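Local coordinates for protein type III restriction-modification enzyme EcoP15I Mod subunit (Escherichia coli, PDB 4ZCF) that methylates the N6 of one adenine in the DNA sequence 5'-CAGCAG-3' from S-adenosyl-L-methionine and, with the Res subunit, takes part in restriction, at residues Trp301-Tyr306 with Lys382-Lys387; Tyr306-Ile309 with Ile314-Gly317; Gln386-Val391 with Ile427-Asp432. One frame throughout, in Å; residues are numbered along the deposited sequence.

Contact 1: residues Trp301-Tyr306 with Lys382-Lys387; sequences WPLDRY and KDYKQK. With nucleotides of chain E.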
loop_
_atom_site.group_PDB
_atom_site.type_symbol
_atom_site.label_atom_id
_atom_site.label_comp_id
_atom_site.label_asym_id
_atom_site.label_seq_id
_atom_site.Cartn_x
_atom_site.Cartn_y
_atom_site.Cartn_z
ATOM N N TRP A 301 -29.356 -16.875 2.294
ATOM C CA TRP A 301 -28.686 -15.621 2.021
ATOM C C TRP A 301 -27.261 -15.922 1.628
ATOM O O TRP A 301 -26.670 -16.757 2.243
ATOM C CB TRP A 301 -28.708 -14.746 3.275
ATOM C CG TRP A 301 -28.041 -13.451 3.100
ATOM C CD1 TRP A 301 -28.590 -12.316 2.676
ATOM C CD2 TRP A 301 -26.677 -13.175 3.314
ATOM N NE1 TRP A 301 -27.676 -11.342 2.614
ATOM C CE2 TRP A 301 -26.478 -11.848 2.999
ATOM C CE3 TRP A 301 -25.594 -13.931 3.744
ATOM C CZ2 TRP A 301 -25.251 -11.251 3.092
ATOM C CZ3 TRP A 301 -24.388 -13.348 3.821
ATOM C CH2 TRP A 301 -24.217 -12.021 3.507
ATOM N N PRO A 302 -26.640 -15.249 0.553
ATOM C CA PRO A 302 -27.384 -14.124 -0.030
ATOM C C PRO A 302 -28.165 -14.435 -1.287
ATOM O O PRO A 302 -28.442 -13.560 -2.063
ATOM C CB PRO A 302 -26.292 -13.123 -0.402
ATOM C CG PRO A 302 -25.003 -13.773 -0.215
ATOM C CD PRO A 302 -25.282 -15.217 -0.168
ATOM N N LEU A 303 -28.422 -15.703 -1.518
ATOM C CA LEU A 303 -29.125 -16.234 -2.692
ATOM C C LEU A 303 -30.588 -16.605 -2.430
ATOM O O LEU A 303 -31.142 -17.505 -3.081
ATOM C CB LEU A 303 -28.328 -17.384 -3.345
ATOM C CG LEU A 303 -26.849 -17.111 -3.768
ATOM C CD1 LEU A 303 -26.404 -18.118 -4.808
ATOM C CD2 LEU A 303 -26.639 -15.685 -4.354
ATOM N N ASP A 304 -31.227 -15.844 -1.515
ATOM C CA ASP A 304 -32.617 -16.004 -1.055
ATOM C C ASP A 304 -33.708 -15.587 -2.041
ATOM O O ASP A 304 -34.880 -15.702 -1.708
ATOM C CB ASP A 304 -32.827 -15.299 0.297
ATOM C CG ASP A 304 -32.533 -13.814 0.265
ATOM O OD1 ASP A 304 -31.340 -13.438 0.430
ATOM O OD2 ASP A 304 -33.490 -13.027 0.081
ATOM N N ARG A 305 -33.326 -15.075 -3.225
ATOM C CA ARG A 305 -34.223 -14.672 -4.316
ATOM C C ARG A 305 -33.970 -15.525 -5.594
ATOM O O ARG A 305 -34.325 -15.127 -6.703
ATOM C CB ARG A 305 -34.130 -13.164 -4.582
ATOM C CG ARG A 305 -34.683 -12.319 -3.457
ATOM C CD ARG A 305 -34.783 -10.838 -3.868
ATOM N NE ARG A 305 -34.891 -9.969 -2.687
ATOM C CZ ARG A 305 -35.195 -8.674 -2.707
ATOM N NH1 ARG A 305 -35.485 -8.071 -3.851
ATOM N NH2 ARG A 305 -35.208 -7.971 -1.584
ATOM N N TYR A 306 -33.364 -16.709 -5.412
ATOM C CA TYR A 306 -33.096 -17.657 -6.484
ATOM C C TYR A 306 -34.249 -18.641 -6.465
ATOM O O TYR A 306 -34.080 -19.827 -6.175
ATOM C CB TYR A 306 -31.691 -18.306 -6.321
ATOM C CG TYR A 306 -30.580 -17.429 -6.872
ATOM C CD1 TYR A 306 -30.242 -16.217 -6.256
ATOM C CD2 TYR A 306 -29.932 -17.757 -8.060
ATOM C CE1 TYR A 306 -29.276 -15.370 -6.799
ATOM C CE2 TYR A 306 -28.953 -16.922 -8.604
ATOM C CZ TYR A 306 -28.611 -15.743 -7.952
ATOM O OH TYR A 306 -27.652 -14.924 -8.478
ATOM N N LYS A 382 -25.089 -21.307 -9.901
ATOM C CA LYS A 382 -23.798 -21.966 -10.118
ATOM C C LYS A 382 -22.719 -20.950 -10.487
ATOM O O LYS A 382 -21.537 -21.187 -10.207
ATOM C CB LYS A 382 -23.910 -23.058 -11.204
ATOM C CG LYS A 382 -24.364 -22.573 -12.584
ATOM C CD LYS A 382 -24.404 -23.724 -13.561
ATOM C CE LYS A 382 -25.152 -23.416 -14.842
ATOM N NZ LYS A 382 -24.486 -22.352 -15.641
ATOM N N ASP A 383 -23.147 -19.825 -11.118
ATOM C CA ASP A 383 -22.323 -18.708 -11.565
ATOM C C ASP A 383 -22.056 -17.646 -10.477
ATOM O O ASP A 383 -21.483 -16.602 -10.783
ATOM C CB ASP A 383 -22.896 -18.098 -12.859
ATOM C CG ASP A 383 -22.683 -18.999 -14.067
ATOM O OD1 ASP A 383 -21.535 -19.411 -14.303
ATOM O OD2 ASP A 383 -23.672 -19.314 -14.755
ATOM N N TYR A 384 -22.434 -17.941 -9.208
ATOM C CA TYR A 384 -22.261 -17.077 -8.045
ATOM C C TYR A 384 -20.816 -17.111 -7.548
ATOM O O TYR A 384 -20.214 -18.188 -7.386
ATOM C CB TYR A 384 -23.247 -17.435 -6.913
ATOM C CG TYR A 384 -23.016 -16.649 -5.638
ATOM C CD1 TYR A 384 -23.291 -15.284 -5.575
ATOM C CD2 TYR A 384 -22.501 -17.265 -4.498
ATOM C CE1 TYR A 384 -23.043 -14.547 -4.417
ATOM C CE2 TYR A 384 -22.240 -16.536 -3.336
ATOM C CZ TYR A 384 -22.507 -15.175 -3.305
ATOM O OH TYR A 384 -22.259 -14.445 -2.168
ATOM N N LYS A 385 -20.271 -15.910 -7.317
ATOM C CA LYS A 385 -18.911 -15.673 -6.864
ATOM C C LYS A 385 -18.987 -14.829 -5.612
ATOM O O LYS A 385 -19.637 -13.797 -5.630
ATOM C CB LYS A 385 -18.094 -15.005 -7.978
ATOM C CG LYS A 385 -17.933 -15.904 -9.230
ATOM C CD LYS A 385 -16.514 -15.898 -9.820
ATOM C CE LYS A 385 -15.462 -16.621 -8.995
ATOM N NZ LYS A 385 -14.163 -16.744 -9.715
ATOM N N GLN A 386 -18.425 -15.319 -4.494
ATOM C CA GLN A 386 -18.501 -14.658 -3.190
ATOM C C GLN A 386 -17.414 -13.630 -3.064
ATOM O O GLN A 386 -16.236 -13.961 -3.215
ATOM C CB GLN A 386 -18.439 -15.705 -2.050
ATOM C CG GLN A 386 -18.478 -15.181 -0.597
ATOM C CD GLN A 386 -19.794 -14.584 -0.171
ATOM O OE1 GLN A 386 -19.891 -13.384 0.128
ATOM N NE2 GLN A 386 -20.837 -15.406 -0.106
ATOM N N LYS A 387 -17.814 -12.380 -2.803
ATOM C CA LYS A 387 -16.949 -11.207 -2.597
ATOM C C LYS A 387 -16.513 -11.087 -1.114
ATOM O O LYS A 387 -17.093 -11.736 -0.219
ATOM C CB LYS A 387 -17.722 -9.920 -2.982
ATOM C CG LYS A 387 -18.846 -9.578 -2.002
ATOM C CD LYS A 387 -19.673 -8.403 -2.415
ATOM C CE LYS A 387 -20.578 -7.986 -1.291
ATOM N NZ LYS A 387 -21.965 -7.732 -1.750
ATOM P P DT E 17 -28.416 -9.310 -0.197
ATOM O OP1 DT E 17 -27.626 -9.037 1.027
ATOM O OP2 DT E 17 -29.483 -10.346 -0.192
ATOM O "O5'" DT E 17 -29.154 -7.932 -0.597
ATOM C "C5'" DT E 17 -28.810 -6.592 -0.197
ATOM C "C4'" DT E 17 -30.070 -5.774 0.033
ATOM O "O4'" DT E 17 -30.629 -5.260 -1.189
ATOM C "C3'" DT E 17 -31.266 -6.421 0.736
ATOM O "O3'" DT E 17 -31.944 -5.367 1.391
ATOM C "C2'" DT E 17 -32.138 -6.944 -0.415
ATOM C "C1'" DT E 17 -31.889 -5.853 -1.455
ATOM N N1 DT E 17 -32.050 -6.152 -2.920
ATOM C C2 DT E 17 -32.440 -5.082 -3.692
ATOM O O2 DT E 17 -32.593 -3.950 -3.217
ATOM N N3 DT E 17 -32.683 -5.391 -5.016
ATOM C C4 DT E 17 -32.526 -6.622 -5.636
ATOM O O4 DT E 17 -32.676 -6.730 -6.862
ATOM C C5 DT E 17 -32.164 -7.699 -4.755
ATOM C C7 DT E 17 -31.943 -9.055 -5.339
ATOM C C6 DT E 17 -31.971 -7.434 -3.449
ATOM P P DC E 16 -26.389 -11.916 -6.766
ATOM O OP1 DC E 16 -25.133 -12.687 -6.947
ATOM O OP2 DC E 16 -27.635 -12.364 -7.424
ATOM O "O5'" DC E 16 -26.673 -11.741 -5.194
ATOM C "C5'" DC E 16 -25.768 -11.110 -4.272
ATOM C "C4'" DC E 16 -26.374 -9.927 -3.519
ATOM O "O4'" DC E 16 -26.605 -8.805 -4.397
ATOM C "C3'" DC E 16 -27.658 -10.093 -2.709
ATOM O "O3'" DC E 16 -27.408 -9.487 -1.421
ATOM C "C2'" DC E 16 -28.707 -9.338 -3.533
ATOM C "C1'" DC E 16 -27.849 -8.205 -4.084
ATOM N N1 DC E 16 -28.393 -7.452 -5.251
ATOM C C2 DC E 16 -28.649 -6.071 -5.112
ATOM O O2 DC E 16 -28.435 -5.507 -4.019
ATOM N N3 DC E 16 -29.166 -5.396 -6.197
ATOM C C4 DC E 16 -29.451 -6.052 -7.346
ATOM N N4 DC E 16 -29.956 -5.343 -8.355
ATOM C C5 DC E 16 -29.207 -7.451 -7.518
ATOM C C6 DC E 16 -28.669 -8.092 -6.452
ATOM P P DG E 18 -32.354 -5.347 2.915
ATOM O OP1 DG E 18 -31.142 -5.074 3.717
ATOM O OP2 DG E 18 -33.291 -6.463 3.157
ATOM O "O5'" DG E 18 -33.258 -4.034 2.973
ATOM C "C5'" DG E 18 -32.777 -2.702 3.039
ATOM C "C4'" DG E 18 -33.916 -1.759 2.710
ATOM O "O4'" DG E 18 -34.322 -1.927 1.318
ATOM C "C3'" DG E 18 -35.165 -1.996 3.523
ATOM O "O3'" DG E 18 -35.594 -0.702 3.989
ATOM C "C2'" DG E 18 -36.144 -2.711 2.568
ATOM C "C1'" DG E 18 -35.692 -2.262 1.175
ATOM N N9 DG E 18 -35.716 -3.264 0.111
ATOM C C8 DG E 18 -35.281 -4.559 0.206
ATOM N N7 DG E 18 -35.327 -5.238 -0.910
ATOM C C5 DG E 18 -35.801 -4.320 -1.823
ATOM C C6 DG E 18 -36.068 -4.495 -3.206
ATOM O O6 DG E 18 -35.939 -5.532 -3.902
ATOM N N1 DG E 18 -36.553 -3.315 -3.777
ATOM C C2 DG E 18 -36.769 -2.132 -3.106
ATOM N N2 DG E 18 -37.234 -1.112 -3.833
ATOM N N3 DG E 18 -36.507 -1.962 -1.815
ATOM C C4 DG E 18 -36.038 -3.099 -1.222
#

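Contact 2: residues Tyr306-Ile309 with Ile314-Gly317; sequences YKYI and IYTG. With nucleotides of chain E.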
loop_
_atom_site.group_PDB
_atom_site.type_symbol
_atom_site.label_atom_id
_atom_site.label_comp_id
_atom_site.label_asym_id
_atom_site.label_seq_id
_atom_site.Cartn_x
_atom_site.Cartn_y
_atom_site.Cartn_z
ATOM N N TYR A 306 -33.364 -16.709 -5.412
ATOM C CA TYR A 306 -33.096 -17.657 -6.484
ATOM C C TYR A 306 -34.249 -18.641 -6.465
ATOM O O TYR A 306 -34.080 -19.827 -6.175
ATOM C CB TYR A 306 -31.691 -18.306 -6.321
ATOM C CG TYR A 306 -30.580 -17.429 -6.872
ATOM C CD1 TYR A 306 -30.242 -16.217 -6.256
ATOM C CD2 TYR A 306 -29.932 -17.757 -8.060
ATOM C CE1 TYR A 306 -29.276 -15.370 -6.799
ATOM C CE2 TYR A 306 -28.953 -16.922 -8.604
ATOM C CZ TYR A 306 -28.611 -15.743 -7.952
ATOM O OH TYR A 306 -27.652 -14.924 -8.478
ATOM N N LYS A 307 -35.460 -18.087 -6.732
ATOM C CA LYS A 307 -36.775 -18.729 -6.716
ATOM C C LYS A 307 -37.068 -19.612 -7.905
ATOM O O LYS A 307 -37.881 -20.539 -7.768
ATOM C CB LYS A 307 -37.902 -17.673 -6.559
ATOM C CG LYS A 307 -38.043 -16.658 -7.707
ATOM C CD LYS A 307 -39.379 -15.913 -7.655
ATOM C CE LYS A 307 -39.210 -14.418 -7.826
ATOM N NZ LYS A 307 -40.117 -13.839 -8.861
ATOM N N TYR A 308 -36.483 -19.290 -9.084
ATOM C CA TYR A 308 -36.719 -20.029 -10.331
ATOM C C TYR A 308 -35.817 -21.233 -10.552
ATOM O O TYR A 308 -34.715 -21.288 -10.006
ATOM C CB TYR A 308 -36.645 -19.110 -11.553
ATOM C CG TYR A 308 -37.517 -17.875 -11.511
ATOM C CD1 TYR A 308 -38.907 -17.974 -11.557
ATOM C CD2 TYR A 308 -36.955 -16.603 -11.543
ATOM C CE1 TYR A 308 -39.714 -16.837 -11.570
ATOM C CE2 TYR A 308 -37.749 -15.459 -11.564
ATOM C CZ TYR A 308 -39.130 -15.579 -11.562
ATOM O OH TYR A 308 -39.916 -14.446 -11.555
ATOM N N ILE A 309 -36.291 -22.191 -11.381
ATOM C CA ILE A 309 -35.561 -23.412 -11.735
ATOM C C ILE A 309 -35.957 -23.974 -13.114
ATOM O O ILE A 309 -37.114 -23.873 -13.520
ATOM C CB ILE A 309 -35.614 -24.500 -10.601
ATOM C CG1 ILE A 309 -34.474 -25.552 -10.760
ATOM C CG2 ILE A 309 -37.004 -25.135 -10.481
ATOM C CD1 ILE A 309 -34.416 -26.881 -9.778
ATOM N N ILE A 314 -31.040 -23.948 -10.776
ATOM C CA ILE A 314 -31.738 -22.886 -10.048
ATOM C C ILE A 314 -31.209 -21.543 -10.544
ATOM O O ILE A 314 -30.007 -21.390 -10.713
ATOM C CB ILE A 314 -31.496 -23.057 -8.512
ATOM C CG1 ILE A 314 -32.143 -24.347 -7.967
ATOM C CG2 ILE A 314 -31.951 -21.826 -7.717
ATOM C CD1 ILE A 314 -31.617 -24.799 -6.667
ATOM N N TYR A 315 -32.098 -20.574 -10.771
ATOM C CA TYR A 315 -31.725 -19.224 -11.218
ATOM C C TYR A 315 -32.613 -18.143 -10.612
ATOM O O TYR A 315 -33.604 -18.447 -9.954
ATOM C CB TYR A 315 -31.691 -19.114 -12.768
ATOM C CG TYR A 315 -33.037 -19.228 -13.449
ATOM C CD1 TYR A 315 -33.834 -18.104 -13.656
ATOM C CD2 TYR A 315 -33.488 -20.451 -13.947
ATOM C CE1 TYR A 315 -35.072 -18.198 -14.292
ATOM C CE2 TYR A 315 -34.732 -20.561 -14.577
ATOM C CZ TYR A 315 -35.519 -19.431 -14.747
ATOM O OH TYR A 315 -36.728 -19.509 -15.396
ATOM N N THR A 316 -32.267 -16.878 -10.885
ATOM C CA THR A 316 -32.974 -15.682 -10.440
ATOM C C THR A 316 -33.306 -14.770 -11.645
ATOM O O THR A 316 -32.644 -14.824 -12.685
ATOM C CB THR A 316 -32.088 -14.918 -9.398
ATOM O OG1 THR A 316 -32.881 -14.042 -8.598
ATOM C CG2 THR A 316 -30.939 -14.115 -10.035
ATOM N N GLY A 317 -34.298 -13.907 -11.459
ATOM C CA GLY A 317 -34.578 -12.847 -12.404
ATOM C C GLY A 317 -33.810 -11.638 -11.887
ATOM O O GLY A 317 -34.202 -11.077 -10.869
ATOM P P DC E 16 -26.389 -11.916 -6.766
ATOM O OP1 DC E 16 -25.133 -12.687 -6.947
ATOM O OP2 DC E 16 -27.635 -12.364 -7.424
ATOM O "O5'" DC E 16 -26.673 -11.741 -5.194
ATOM C "C5'" DC E 16 -25.768 -11.110 -4.272
ATOM C "C4'" DC E 16 -26.374 -9.927 -3.519
ATOM O "O4'" DC E 16 -26.605 -8.805 -4.397
ATOM C "C3'" DC E 16 -27.658 -10.093 -2.709
ATOM O "O3'" DC E 16 -27.408 -9.487 -1.421
ATOM C "C2'" DC E 16 -28.707 -9.338 -3.533
ATOM C "C1'" DC E 16 -27.849 -8.205 -4.084
ATOM N N1 DC E 16 -28.393 -7.452 -5.251
ATOM C C2 DC E 16 -28.649 -6.071 -5.112
ATOM O O2 DC E 16 -28.435 -5.507 -4.019
ATOM N N3 DC E 16 -29.166 -5.396 -6.197
ATOM C C4 DC E 16 -29.451 -6.052 -7.346
ATOM N N4 DC E 16 -29.956 -5.343 -8.355
ATOM C C5 DC E 16 -29.207 -7.451 -7.518
ATOM C C6 DC E 16 -28.669 -8.092 -6.452
#

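Contact 3: residues Gln386-Val391 with Ile427-Asp432; sequences QKLSSV and ISFACD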
loop_
_atom_site.group_PDB
_atom_site.type_symbol
_atom_site.label_atom_id
_atom_site.label_comp_id
_atom_site.label_asym_id
_atom_site.label_seq_id
_atom_site.Cartn_x
_atom_site.Cartn_y
_atom_site.Cartn_z
ATOM N N GLN A 386 -18.425 -15.319 -4.494
ATOM C CA GLN A 386 -18.501 -14.658 -3.190
ATOM C C GLN A 386 -17.414 -13.630 -3.064
ATOM O O GLN A 386 -16.236 -13.961 -3.215
ATOM C CB GLN A 386 -18.439 -15.705 -2.050
ATOM C CG GLN A 386 -18.478 -15.181 -0.597
ATOM C CD GLN A 386 -19.794 -14.584 -0.171
ATOM O OE1 GLN A 386 -19.891 -13.384 0.128
ATOM N NE2 GLN A 386 -20.837 -15.406 -0.106
ATOM N N LYS A 387 -17.814 -12.380 -2.803
ATOM C CA LYS A 387 -16.949 -11.207 -2.597
ATOM C C LYS A 387 -16.513 -11.087 -1.114
ATOM O O LYS A 387 -17.093 -11.736 -0.219
ATOM C CB LYS A 387 -17.722 -9.920 -2.982
ATOM C CG LYS A 387 -18.846 -9.578 -2.002
ATOM C CD LYS A 387 -19.673 -8.403 -2.415
ATOM C CE LYS A 387 -20.578 -7.986 -1.291
ATOM N NZ LYS A 387 -21.965 -7.732 -1.750
ATOM N N LEU A 388 -15.568 -10.163 -0.845
ATOM C CA LEU A 388 -15.184 -9.882 0.522
ATOM C C LEU A 388 -15.930 -8.616 0.970
ATOM O O LEU A 388 -15.567 -7.523 0.576
ATOM C CB LEU A 388 -13.654 -9.723 0.631
ATOM C CG LEU A 388 -13.038 -9.282 1.966
ATOM C CD1 LEU A 388 -13.377 -10.260 3.113
ATOM C CD2 LEU A 388 -11.569 -9.139 1.821
ATOM N N SER A 389 -17.001 -8.775 1.755
ATOM C CA SER A 389 -17.743 -7.644 2.305
ATOM C C SER A 389 -16.874 -6.947 3.407
ATOM O O SER A 389 -16.091 -7.620 4.067
ATOM C CB SER A 389 -19.105 -8.087 2.828
ATOM O OG SER A 389 -19.616 -7.143 3.768
ATOM N N SER A 390 -16.984 -5.609 3.559
ATOM C CA SER A 390 -16.165 -4.833 4.507
ATOM C C SER A 390 -16.479 -5.035 5.995
ATOM O O SER A 390 -15.617 -4.764 6.847
ATOM C CB SER A 390 -16.173 -3.348 4.152
ATOM O OG SER A 390 -17.429 -2.746 4.423
ATOM N N VAL A 391 -17.717 -5.478 6.307
ATOM C CA VAL A 391 -18.176 -5.708 7.687
ATOM C C VAL A 391 -18.374 -7.199 7.943
ATOM O O VAL A 391 -19.318 -7.784 7.414
ATOM C CB VAL A 391 -19.448 -4.879 8.038
ATOM C CG1 VAL A 391 -19.872 -5.101 9.500
ATOM C CG2 VAL A 391 -19.226 -3.409 7.754
ATOM N N ILE A 427 -7.176 -15.520 3.927
ATOM C CA ILE A 427 -6.174 -16.326 3.210
ATOM C C ILE A 427 -6.774 -16.830 1.881
ATOM O O ILE A 427 -6.144 -16.673 0.830
ATOM C CB ILE A 427 -5.543 -17.452 4.067
ATOM C CG1 ILE A 427 -4.753 -16.856 5.259
ATOM C CG2 ILE A 427 -4.646 -18.353 3.195
ATOM C CD1 ILE A 427 -4.235 -17.852 6.293
ATOM N N SER A 428 -8.012 -17.347 1.914
ATOM C CA SER A 428 -8.702 -17.800 0.695
ATOM C C SER A 428 -8.853 -16.682 -0.347
ATOM O O SER A 428 -8.659 -16.960 -1.527
ATOM C CB SER A 428 -10.064 -18.409 1.016
ATOM O OG SER A 428 -9.964 -19.524 1.887
ATOM N N PHE A 429 -9.221 -15.433 0.077
ATOM C CA PHE A 429 -9.390 -14.290 -0.854
ATOM C C PHE A 429 -8.060 -13.810 -1.430
ATOM O O PHE A 429 -7.913 -13.808 -2.665
ATOM C CB PHE A 429 -10.139 -13.102 -0.208
ATOM C CG PHE A 429 -11.630 -13.295 -0.092
ATOM C CD1 PHE A 429 -12.422 -13.421 -1.225
ATOM C CD2 PHE A 429 -12.238 -13.390 1.154
ATOM C CE1 PHE A 429 -13.792 -13.647 -1.119
ATOM C CE2 PHE A 429 -13.610 -13.650 1.267
ATOM C CZ PHE A 429 -14.383 -13.752 0.129
ATOM N N ALA A 430 -7.100 -13.397 -0.542
ATOM C CA ALA A 430 -5.806 -12.852 -0.974
ATOM C C ALA A 430 -5.017 -13.820 -1.832
ATOM O O ALA A 430 -4.641 -13.475 -2.958
ATOM C CB ALA A 430 -4.986 -12.365 0.215
ATOM N N CYS A 431 -4.831 -15.046 -1.334
ATOM C CA CYS A 431 -4.117 -16.113 -2.028
ATOM C C CYS A 431 -5.137 -16.937 -2.809
ATOM O O CYS A 431 -6.295 -16.990 -2.413
ATOM C CB CYS A 431 -3.386 -16.976 -1.008
ATOM S SG CYS A 431 -2.259 -16.063 0.075
ATOM N N ASP A 432 -4.757 -17.605 -3.875
ATOM C CA ASP A 432 -5.817 -18.392 -4.526
ATOM C C ASP A 432 -5.456 -19.887 -4.611
ATOM O O ASP A 432 -5.289 -20.430 -5.708
ATOM C CB ASP A 432 -6.246 -17.774 -5.872
ATOM C CG ASP A 432 -7.726 -17.923 -6.195
ATOM O OD1 ASP A 432 -8.562 -17.429 -5.400
ATOM O OD2 ASP A 432 -8.047 -18.486 -7.271
#

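Contact 1: residues Trp301-Tyr306 with Lys382-Lys387
L303 lays its CD2 methyl over one face of the Y384 ring, 3.9 Å from the ring centroid and 23° off its normal, a CH-pi contact. The other methyl, CD1, sits nearer the root of the ring, beside CG and CB. Y384 carries CG anti to its backbone N (chi1 175°), which brings the phenol up to L303 and on to P302. The proline meets it at the hydroxyl end and about at right angles, P302 CG lying 3.4 Å from Y384 OH. P302 follows a cis peptide bond, and its CB rests over the centre of the W301 indole. No hydrogen bond joins the two segments; the grip is apolar.

Polar bonds go to the DNA backbone of chain E instead. W301 NE1 donates to OP1 of DT17 at 2.8 Å. Y306 OH donates to OP2 of DC16, also 2.8 Å away, with the phosphate oxygen in the plane of the ring at its edge. The same phosphate turns its OP1 to the edge of Y384, 3.5 Å from CD1, so both segments face one DNA phosphate.

Base reading falls to R305, whose chain is extended from CG to NE. NH1 gives a nearly straight bond (175°) to O6 of DG18 at 2.6 Å, and NH2 reaches N7 of that base at 2.8 Å. The thymine of DT17 covers one face of the guanidinium, leaving its edge to meet the guanine. This two-pronged arginine-guanine pairing in the major groove is a classic of sequence-specific recognition, consistent with a target recognition domain.

Contact 2: residues Tyr306-Ile309 with Ile314-Gly317
Y306, just ahead of the beta hairpin of strands 308-310 and 313-318, presents the face of its ring to T316 in the second strand; the first strand is the edge of a four-stranded antiparallel sheet. T316 CB stands 3.6 Å from the centroid of the Y306 ring, almost exactly on its normal, with CG2 leaning toward the hydroxyl end at CZ. T316 OG1 bonds back to R305 O. At the root of the same tyrosine, CB touches I314 CG2 at 3.8 Å. With an alanine here in place of Y306, T316 is likely to lose the ring it packs on, and the phosphate of DC16 of chain E the hydroxyl that donates to it.

The two tyrosines of the ladder, Y308 and Y315, are set differently. Y315 has CG between its backbone N and carbonyl carbon (chi1 68°), which swings the ring back across the neighbouring strand and under Y308. What lies over its face is Y308 CB, 3.5 Å from the centroid; the two rings, with planes at 28°, are slid so far apart that they barely overlap. K378 makes a cation-pi contact with Y315. I309 and I314 point to the other side of the sheet, where their CG1 atoms meet at 3.8 Å and both side chains touch Y289 of helix 283-296.

Between these layers Y308 and Y315 form an antiparallel hydrogen-bonded pair. Y315 N to Y308 O is the sound bond, 2.8 Å, while the return from Y308 N to Y315 O is weak at 3.1 Å. K307 runs its CG over the centre of the Y308 ring, and its NZ bonds to Y308 OH at 2.8 Å.

Contact 3: residues Gln386-Val391 with Ile427-Asp432
F429 belongs to the last turn of helix 420-430, which packs on the central sheet of the Rossmann-like methyltransferase fold, and its ring meets the chain at L388 as that chain returns toward the sheet's edge. L388 CB stands over the centre of the phenyl face, 3.9 Å from the centroid and 9° off the normal, a CH-pi contact. The leucine's CD1 follows along the same ring, 3.9 Å from F429 CD2, with the two side chains running obliquely to each other. F429 has CG anti to its carbonyl carbon (chi1 -77°), the turn that sends the ring out from the helix to this strand.

The far end of the ring faces backbone carbonyls. Q386 O lies in the ring plane at its edge, 3.2 Å from F429 CE1, and K387 O comes in obliquely, 3.4 Å from CZ. No hydrogen bond crosses the contact.

Beyond it lies the dimer. K387 NZ bonds to N232 and forms a salt bridge with E240, both of the second subunit. L388 and S389 pair in a parallel ladder with a strand of that chain: a beta sheet carried on across a homodimer interface, with F429 of helix 420-430 packing on L388 from within one subunit.

Overall arrangement
Following the chain from the N terminus, 301-306 comes first and opens the long loop, which contact 1 closes at 382-387. From its last residue, Y306, segment 306-309 opens the short one, the hairpin that contact 2 closes at 314-317, so the hairpin lies wholly within the span of contact 1. The two share Y306 and touch each other directly. Contact 3 begins at Q386, where contact 1 ends, and closes its own loop at 427-432, in series with contact 2 and about 10 Å from it at the nearest atoms. Together they lead from the DNA-facing small sheet, through the 382-387 linker, to the methyltransferase core and second subunit.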